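Local coordinates for protein ribosomal RNA methyltransferase, putative (Plasmodium falciparum, PDB 2PLW) that binds S-adenosylmethionine and probably methylates the 2'-oxygen of a uridine in ribosomal RNA, as an FtsJ-like member of the RlmE family, at residues N15-L20 with L173-K178. Residues are numbered along the deposited sequence; the frame is centred on the assembly and turned at random.
Sequences NKYLFL and LVHTTK
Y17, at the end of helix 7-17, brings the hydroxyl end of its ring to T177 and passes obliquely by H175 in a small surface contact of van der Waals type. The fold is the Rossmann-like class I methyltransferase domain, whose mixed seven-stranded sheet has the order 3-2-1-4-5-7-6; strand 171-176 forms one outer border, and the end of helix 7-17 meets the end of that border strand and the turn after it. Strand 188-196, the antiparallel neighbour of 171-176, carries V192, which touches both Y17 and T177.

With CG anti to the carbonyl carbon (chi1 -60°), the tyrosine ring extends toward H175 and the residue after the strand, T177. Its hydroxyl end does most of the touching: OH approaches the methyl CG2 of T177 to 3.6 Å, and CE2 of Y17 follows at 4.0 Å from the same methyl. On the H175 side the approach is looser, with Y17 CE1 4.3 Å from H175 CB. The two rings meet obliquely, centroids 6.0 Å apart and planes at 40°. CG of K16, the preceding residue, sits 3.7 Å above the plane of the Y17 ring, near its border.

OG1 of T177, just past the strand end, accepts a hydrogen bond from Y190 N of the neighbouring strand 188-196. L18 leaves the helix with positive phi, and the carbonyl of Y17 just before it is bound by K194 NZ, a second tie to strand 188-196. T177 also touches L13 of the helix, and its side chain lies about 8 Å from that of K153, the predicted proton acceptor. With chi1 at 69°, T177 holds CG2 anti to its own carbonyl carbon, which presents this methyl to Y17 OH.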
# COMPACT_ATOMS: atom_id res chain seq x y z
N ASN A 15 -3.33 12.76 8.05
CA ASN A 15 -3.58 14.17 8.42
C ASN A 15 -3.66 15.12 7.23
O ASN A 15 -4.46 16.07 7.22
CB ASN A 15 -2.50 14.62 9.41
CG ASN A 15 -2.75 14.15 10.82
OD1 ASN A 15 -3.83 13.62 11.14
ND2 ASN A 15 -1.76 14.34 11.68
N LYS A 16 -2.83 14.87 6.22
CA LYS A 16 -2.75 15.72 5.04
C LYS A 16 -3.78 15.31 3.99
O LYS A 16 -4.45 16.17 3.38
CB LYS A 16 -1.32 15.68 4.47
CG LYS A 16 -1.09 16.60 3.24
CD LYS A 16 0.36 16.55 2.76
CE LYS A 16 0.71 17.69 1.79
NZ LYS A 16 1.38 18.85 2.49
N TYR A 17 -3.91 14.00 3.77
CA TYR A 17 -4.72 13.52 2.65
C TYR A 17 -6.08 12.95 3.02
O TYR A 17 -6.88 12.69 2.12
CB TYR A 17 -3.91 12.54 1.80
CG TYR A 17 -2.66 13.17 1.23
CD1 TYR A 17 -2.71 13.99 0.08
CD2 TYR A 17 -1.43 12.97 1.83
CE1 TYR A 17 -1.56 14.56 -0.44
CE2 TYR A 17 -0.27 13.54 1.33
CZ TYR A 17 -0.35 14.34 0.20
OH TYR A 17 0.81 14.90 -0.28
N LEU A 18 -6.34 12.77 4.33
CA LEU A 18 -7.64 12.37 4.89
C LEU A 18 -8.39 11.28 4.13
O LEU A 18 -9.41 11.55 3.48
CB LEU A 18 -8.59 13.58 5.08
CG LEU A 18 -8.64 14.43 6.36
CD1 LEU A 18 -9.01 13.62 7.63
CD2 LEU A 18 -7.37 15.24 6.54
N PHE A 19 -7.88 10.06 4.22
CA PHE A 19 -8.39 8.94 3.45
C PHE A 19 -8.96 7.86 4.36
O PHE A 19 -9.76 7.05 3.90
CB PHE A 19 -7.31 8.38 2.51
CG PHE A 19 -5.97 8.17 3.16
CD1 PHE A 19 -5.71 7.00 3.88
CD2 PHE A 19 -4.97 9.15 3.07
CE1 PHE A 19 -4.47 6.79 4.48
CE2 PHE A 19 -3.73 8.95 3.69
CZ PHE A 19 -3.48 7.76 4.38
N LEU A 20 -8.57 7.85 5.63
CA LEU A 20 -9.07 6.83 6.56
C LEU A 20 -10.45 7.20 7.06
O LEU A 20 -10.61 8.08 7.91
CB LEU A 20 -8.12 6.59 7.72
CG LEU A 20 -6.74 6.03 7.35
CD1 LEU A 20 -5.78 6.10 8.56
CD2 LEU A 20 -6.84 4.57 6.84
N LEU A 173 -6.40 11.89 -9.59
CA LEU A 173 -5.27 12.74 -9.18
C LEU A 173 -4.16 11.92 -8.56
O LEU A 173 -4.41 10.97 -7.83
CB LEU A 173 -5.65 13.83 -8.17
CG LEU A 173 -6.98 14.55 -7.89
CD1 LEU A 173 -7.73 13.85 -6.78
CD2 LEU A 173 -6.67 15.99 -7.46
N VAL A 174 -2.92 12.34 -8.80
CA VAL A 174 -1.76 11.71 -8.19
C VAL A 174 -0.79 12.77 -7.71
O VAL A 174 -0.41 13.66 -8.49
CB VAL A 174 -1.02 10.77 -9.19
CG1 VAL A 174 0.17 10.11 -8.51
CG2 VAL A 174 -1.97 9.69 -9.72
N HIS A 175 -0.40 12.66 -6.44
CA HIS A 175 0.47 13.64 -5.77
C HIS A 175 1.75 12.96 -5.33
O HIS A 175 1.74 11.81 -4.91
CB HIS A 175 -0.22 14.26 -4.55
CG HIS A 175 -1.61 14.75 -4.82
ND1 HIS A 175 -2.72 13.93 -4.74
CD2 HIS A 175 -2.07 15.97 -5.17
CE1 HIS A 175 -3.81 14.63 -5.03
NE2 HIS A 175 -3.44 15.88 -5.29
N THR A 176 2.88 13.66 -5.44
CA THR A 176 4.10 13.19 -4.81
C THR A 176 4.28 13.96 -3.50
O THR A 176 4.16 15.20 -3.47
CB THR A 176 5.32 13.39 -5.72
OG1 THR A 176 5.03 12.91 -7.03
CG2 THR A 176 6.50 12.61 -5.18
N THR A 177 4.54 13.24 -2.41
CA THR A 177 4.79 13.87 -1.12
C THR A 177 6.23 14.39 -1.08
O THR A 177 7.02 14.07 -1.95
CB THR A 177 4.56 12.89 0.03
OG1 THR A 177 5.59 11.89 0.00
CG2 THR A 177 3.21 12.21 -0.11
N LYS A 178 6.56 15.16 -0.05
CA LYS A 178 7.92 15.67 0.17
C LYS A 178 8.93 14.56 0.52
O LYS A 178 8.66 13.74 1.40
CB LYS A 178 7.90 16.74 1.27
CG LYS A 178 9.18 17.55 1.38
CD LYS A 178 9.35 18.50 0.18
CE LYS A 178 10.55 19.44 0.34
NZ LYS A 178 11.83 18.84 -0.18